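Local coordinates for protein dehydroquinate synthase (Thermus thermophilus, PDB 1UJN) that probably converts 3-deoxy-D-arabino-heptulosonate 7-phosphate to 3-dehydroquinate in chorismate biosynthesis, using NAD and a divalent zinc or cobalt ion, at residues Thr97-Phe102 against Thr132-Pro137; Leu56-Gly61 against Gly71-Trp76. All blocks are in the same frame, centred on the assembly; numbering follows the deposited sequence.

Contact 1. Residues Thr97-Phe102 against Thr132-Pro137; sequences TDLGGF and TGINLP
Gly133 N donates a hydrogen bond to Asp98 O at 3.0 Å, joining the start of strand 131-136 to the side of helix 94-106. The donor sits above the carbonyl plane. Phe102 N, the helix's own donor, reaches Asp98 O from the opposite face, so two N-H groups grip one oxygen. Beside this bond, Thr132 packs its CB and CG2 against the helix backbone. Its CB is 3.5 Å from Asp98 O, and its CG2 rests 3.7 Å from Gly101 C. Gly101 has no side chain, and this lets the methyl settle there. The Phe102 side chain crosses those of Thr132 and Ile134 at about a right angle. With CG anti to the backbone N (chi1 -176°), its ring reaches past Gly133 CA to Ile134. Ile134 CG2 meets Leu99 CD1 at 3.8 Å and Phe102 CD2 at 4.2 Å.

Further out, Thr132 OG1 hydrogen-bonds to Ala145 O of the partner strand. Asp98 OD1 forms a salt bridge with Lys65. Arg109 of the second subunit hydrogen-bonds to Thr132 O. The strand begins at Lys131, a predicted NAD-binding residue. The arrangement is a beta-hairpin, strands 131-136 and 144-146, packed on a helix of the nucleotide-binding N-terminal domain of a dehydroquinate synthase.

Contact 2. Residues Leu56-Gly61 against Gly71-Trp76; sequences LGLPGG and GKVLSW
Leu56 packs on the indole of Trp76, joining strand 55-58 to helix 67-80. Leu56 CB stands over the six-membered ring of the indole, 3.5 Å from its centroid. The approach is only 7° off the ring normal, so this is a CH-pi contact over the face. Leu56 CD2 lies over the same ring system, 3.8 Å from Trp76 CD2. The two side chains run past each other in opposite directions. The indole leaves the helix on the side away from the backbone N (chi1 177°), which carries it toward the strand.

Apolar packing continues along the strand. Val73 CG2 touches both leucines. It is 4.2 Å from Leu56 CD2 and 4.0 Å from Leu58 CD1. Leu58 also packs on Leu99 of helix 94-106, and Val73 on Val103 of that helix. Leu34 of the neighbouring strand 31-36 touches both leucines.

The polar part of the contact is carried by Lys72 and a water. The lysine chain bends at its last two torsions. This brings the ammonium group against the ends of both leucines, with Lys72 NZ 3.7 Å from Leu58 CD2. A water accepts from Lys72 NZ at 2.8 Å and donates to Gly57 O at 3.1 Å. It is the polar bridge between the two segments, which share no direct hydrogen bond. Lys72 is exposed, so this part lies at the solvent side.

The axes of segments 56-58 and 71-76 run nearly antiparallel, 10.9 Å apart at closest approach. This is the layer packing of an alpha/beta fold. Here a helix covers 55-58, one of the two edge strands of the mixed sheet within this chain, in the N-terminal, Rossmann-like domain of dehydroquinate synthase.

The centres of the two contacts are 11 Å apart, and all four segments belong to the N-terminal part of the dehydroquinate synthase chain. They come in series along the chain: contact 2 closes before contact 1 opens. Helix 94-106 is where they meet, as Leu99 CD2 packs on Leu58 CD1 at 3.6 Å. Helix 67-80 also bridges them, since its Leu67 touches Ile134 and Leu136. Contact 2 ties this helix to the edge of the main sheet. Contact 1 ties the hairpin to the neighbouring helix. In contact 2, Ser75 hydrogen-bonds to Glu138 of the second subunit, which contact 1 also reaches. Sheet edge, helices and hairpin are thus linked to the dimer interface.

Contact 1. Residues Thr97-Phe102 against Thr132-Pro137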
loop_
_atom_site.group_PDB
_atom_site.type_symbol
_atom_site.label_atom_id
_atom_site.label_comp_id
_atom_site.label_asym_id
_atom_site.label_seq_id
_atom_site.Cartn_x
_atom_site.Cartn_y
_atom_site.Cartn_z
ATOM N N THR A 97 -1.836 -4.767 -15.114
ATOM C CA THR A 97 -0.893 -3.894 -14.436
ATOM C C THR A 97 -1.535 -3.335 -13.173
ATOM O O THR A 97 -0.848 -3.102 -12.182
ATOM C CB THR A 97 -0.389 -2.750 -15.350
ATOM O OG1 THR A 97 -1.487 -2.154 -16.040
ATOM C CG2 THR A 97 0.608 -3.290 -16.361
ATOM N N ASP A 98 -2.852 -3.137 -13.205
ATOM C CA ASP A 98 -3.573 -2.639 -12.030
ATOM C C ASP A 98 -3.436 -3.669 -10.905
ATOM O O ASP A 98 -3.027 -3.341 -9.786
ATOM C CB ASP A 98 -5.062 -2.428 -12.356
ATOM C CG ASP A 98 -5.336 -1.091 -13.030
ATOM O OD1 ASP A 98 -6.491 -0.859 -13.450
ATOM O OD2 ASP A 98 -4.408 -0.263 -13.136
ATOM N N LEU A 99 -3.781 -4.916 -11.209
ATOM C CA LEU A 99 -3.695 -5.999 -10.232
ATOM C C LEU A 99 -2.247 -6.288 -9.842
ATOM O O LEU A 99 -1.899 -6.276 -8.658
ATOM C CB LEU A 99 -4.327 -7.269 -10.800
ATOM C CG LEU A 99 -4.112 -8.540 -9.973
ATOM C CD1 LEU A 99 -4.938 -8.464 -8.695
ATOM C CD2 LEU A 99 -4.497 -9.748 -10.791
ATOM N N GLY A 100 -1.408 -6.542 -10.846
ATOM C CA GLY A 100 -0.004 -6.840 -10.601
ATOM C C GLY A 100 0.759 -5.742 -9.881
ATOM O O GLY A 100 1.628 -6.022 -9.053
ATOM N N GLY A 101 0.449 -4.488 -10.200
ATOM C CA GLY A 101 1.125 -3.383 -9.549
ATOM C C GLY A 101 0.743 -3.304 -8.081
ATOM O O GLY A 101 1.564 -2.957 -7.236
ATOM N N PHE A 102 -0.511 -3.635 -7.776
ATOM C CA PHE A 102 -0.999 -3.605 -6.399
ATOM C C PHE A 102 -0.408 -4.764 -5.599
ATOM O O PHE A 102 -0.081 -4.614 -4.414
ATOM C CB PHE A 102 -2.530 -3.654 -6.388
ATOM C CG PHE A 102 -3.130 -3.540 -5.013
ATOM C CD1 PHE A 102 -2.722 -2.529 -4.143
ATOM C CD2 PHE A 102 -4.105 -4.440 -4.590
ATOM C CE1 PHE A 102 -3.277 -2.415 -2.870
ATOM C CE2 PHE A 102 -4.671 -4.339 -3.315
ATOM C CZ PHE A 102 -4.256 -3.324 -2.451
ATOM N N THR A 132 -2.508 1.788 -9.093
ATOM C CA THR A 132 -2.691 0.340 -9.110
ATOM C C THR A 132 -3.881 0.058 -8.207
ATOM O O THR A 132 -4.283 0.924 -7.428
ATOM C CB THR A 132 -1.457 -0.421 -8.555
ATOM O OG1 THR A 132 -1.416 -0.304 -7.128
ATOM C CG2 THR A 132 -0.170 0.144 -9.142
ATOM N N GLY A 133 -4.459 -1.137 -8.312
ATOM C CA GLY A 133 -5.586 -1.447 -7.454
ATOM C C GLY A 133 -6.555 -2.475 -8.002
ATOM O O GLY A 133 -6.353 -3.037 -9.077
ATOM N N ILE A 134 -7.618 -2.716 -7.243
ATOM C CA ILE A 134 -8.630 -3.691 -7.613
ATOM C C ILE A 134 -10.023 -3.130 -7.313
ATOM O O ILE A 134 -10.156 -2.025 -6.773
ATOM C CB ILE A 134 -8.428 -5.008 -6.828
ATOM C CG1 ILE A 134 -8.445 -4.724 -5.322
ATOM C CG2 ILE A 134 -7.091 -5.653 -7.217
ATOM C CD1 ILE A 134 -8.433 -5.972 -4.453
ATOM N N ASN A 135 -11.054 -3.896 -7.660
ATOM C CA ASN A 135 -12.433 -3.478 -7.434
ATOM C C ASN A 135 -13.035 -4.185 -6.224
ATOM O O ASN A 135 -12.476 -5.156 -5.711
ATOM C CB ASN A 135 -13.315 -3.814 -8.646
ATOM C CG ASN A 135 -12.747 -3.302 -9.952
ATOM O OD1 ASN A 135 -12.336 -2.147 -10.052
ATOM N ND2 ASN A 135 -12.737 -4.160 -10.970
ATOM N N LEU A 136 -14.185 -3.679 -5.787
ATOM C CA LEU A 136 -14.945 -4.252 -4.680
ATOM C C LEU A 136 -16.381 -4.330 -5.190
ATOM O O LEU A 136 -16.734 -3.666 -6.163
ATOM C CB LEU A 136 -14.924 -3.340 -3.449
ATOM C CG LEU A 136 -13.617 -3.112 -2.692
ATOM C CD1 LEU A 136 -13.837 -2.064 -1.600
ATOM C CD2 LEU A 136 -13.142 -4.419 -2.096
ATOM N N PRO A 137 -17.224 -5.148 -4.547
ATOM C CA PRO A 137 -18.617 -5.251 -4.992
ATOM C C PRO A 137 -19.279 -3.874 -4.946
ATOM O O PRO A 137 -20.163 -3.567 -5.749
ATOM C CB PRO A 137 -19.223 -6.213 -3.980
ATOM C CG PRO A 137 -18.083 -7.136 -3.691
ATOM C CD PRO A 137 -16.914 -6.179 -3.541
#

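Contact 2. Residues Leu56-Gly61 against Gly71-Trp76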
loop_
_atom_site.group_PDB
_atom_site.type_symbol
_atom_site.label_atom_id
_atom_site.label_comp_id
_atom_site.label_asym_id
_atom_site.label_seq_id
_atom_site.Cartn_x
_atom_site.Cartn_y
_atom_site.Cartn_z
ATOM N N LEU A 56 2.759 -17.127 -13.832
ATOM C CA LEU A 56 1.363 -17.381 -13.497
ATOM C C LEU A 56 0.484 -16.637 -14.490
ATOM O O LEU A 56 0.597 -15.410 -14.638
ATOM C CB LEU A 56 1.042 -16.903 -12.074
ATOM C CG LEU A 56 -0.430 -17.060 -11.662
ATOM C CD1 LEU A 56 -0.791 -18.547 -11.607
ATOM C CD2 LEU A 56 -0.673 -16.409 -10.309
ATOM N N GLY A 57 -0.378 -17.387 -15.176
ATOM C CA GLY A 57 -1.273 -16.801 -16.156
ATOM C C GLY A 57 -2.632 -16.514 -15.551
ATOM O O GLY A 57 -3.118 -17.262 -14.705
ATOM N N LEU A 58 -3.246 -15.422 -15.984
ATOM C CA LEU A 58 -4.545 -15.033 -15.468
ATOM C C LEU A 58 -5.426 -14.518 -16.588
ATOM O O LEU A 58 -4.935 -14.027 -17.603
ATOM C CB LEU A 58 -4.393 -13.916 -14.433
ATOM C CG LEU A 58 -3.533 -14.110 -13.188
ATOM C CD1 LEU A 58 -3.434 -12.784 -12.453
ATOM C CD2 LEU A 58 -4.131 -15.175 -12.296
ATOM N N PRO A 59 -6.748 -14.654 -16.432
ATOM C CA PRO A 59 -7.621 -14.148 -17.488
ATOM C C PRO A 59 -7.624 -12.632 -17.323
ATOM O O PRO A 59 -7.645 -12.133 -16.197
ATOM C CB PRO A 59 -8.981 -14.758 -17.144
ATOM C CG PRO A 59 -8.612 -16.034 -16.439
ATOM C CD PRO A 59 -7.477 -15.577 -15.545
ATOM N N GLY A 60 -7.576 -11.903 -18.431
ATOM C CA GLY A 60 -7.599 -10.456 -18.347
ATOM C C GLY A 60 -9.021 -10.013 -18.071
ATOM O O GLY A 60 -9.890 -10.844 -17.819
ATOM N N GLY A 61 -9.277 -8.715 -18.118
ATOM C CA GLY A 61 -10.628 -8.251 -17.858
ATOM C C GLY A 61 -10.796 -7.823 -16.417
ATOM O O GLY A 61 -9.910 -8.037 -15.592
ATOM N N GLY A 71 -5.559 -12.216 -3.585
ATOM C CA GLY A 71 -5.105 -13.157 -2.583
ATOM C C GLY A 71 -4.402 -14.346 -3.204
ATOM O O GLY A 71 -3.412 -14.834 -2.668
ATOM N N LYS A 72 -4.915 -14.808 -4.341
ATOM C CA LYS A 72 -4.329 -15.950 -5.037
ATOM C C LYS A 72 -2.906 -15.649 -5.492
ATOM O O LYS A 72 -2.002 -16.457 -5.296
ATOM C CB LYS A 72 -5.178 -16.333 -6.253
ATOM C CG LYS A 72 -4.785 -17.671 -6.870
ATOM C CD LYS A 72 -5.768 -18.095 -7.957
ATOM C CE LYS A 72 -5.506 -17.363 -9.260
ATOM N NZ LYS A 72 -4.419 -18.028 -10.034
ATOM N N VAL A 73 -2.708 -14.482 -6.098
ATOM C CA VAL A 73 -1.380 -14.108 -6.572
ATOM C C VAL A 73 -0.410 -13.963 -5.403
ATOM O O VAL A 73 0.723 -14.433 -5.470
ATOM C CB VAL A 73 -1.422 -12.793 -7.388
ATOM C CG1 VAL A 73 -0.018 -12.447 -7.892
ATOM C CG2 VAL A 73 -2.382 -12.947 -8.570
ATOM N N LEU A 74 -0.847 -13.318 -4.326
ATOM C CA LEU A 74 0.020 -13.154 -3.163
ATOM C C LEU A 74 0.462 -14.506 -2.584
ATOM O O LEU A 74 1.635 -14.703 -2.269
ATOM C CB LEU A 74 -0.693 -12.320 -2.093
ATOM C CG LEU A 74 -0.888 -10.839 -2.443
ATOM C CD1 LEU A 74 -1.921 -10.229 -1.504
ATOM C CD2 LEU A 74 0.445 -10.091 -2.335
ATOM N N SER A 75 -0.473 -15.437 -2.441
ATOM C CA SER A 75 -0.129 -16.750 -1.904
ATOM C C SER A 75 0.792 -17.502 -2.855
ATOM O O SER A 75 1.640 -18.288 -2.426
ATOM C CB SER A 75 -1.395 -17.563 -1.638
ATOM O OG SER A 75 -2.053 -17.081 -0.478
ATOM N N TRP A 76 0.632 -17.246 -4.149
ATOM C CA TRP A 76 1.460 -17.892 -5.159
ATOM C C TRP A 76 2.908 -17.439 -4.961
ATOM O O TRP A 76 3.830 -18.254 -4.980
ATOM C CB TRP A 76 0.955 -17.525 -6.562
ATOM C CG TRP A 76 1.776 -18.088 -7.677
ATOM C CD1 TRP A 76 1.914 -19.404 -8.015
ATOM C CD2 TRP A 76 2.602 -17.352 -8.582
ATOM N NE1 TRP A 76 2.779 -19.534 -9.075
ATOM C CE2 TRP A 76 3.218 -18.290 -9.444
ATOM C CE3 TRP A 76 2.884 -15.991 -8.751
ATOM C CZ2 TRP A 76 4.098 -17.907 -10.459
ATOM C CZ3 TRP A 76 3.764 -15.610 -9.768
ATOM C CH2 TRP A 76 4.358 -16.568 -10.605
HETATM O O HOH W 1 -4.005 -19.245 -12.530
#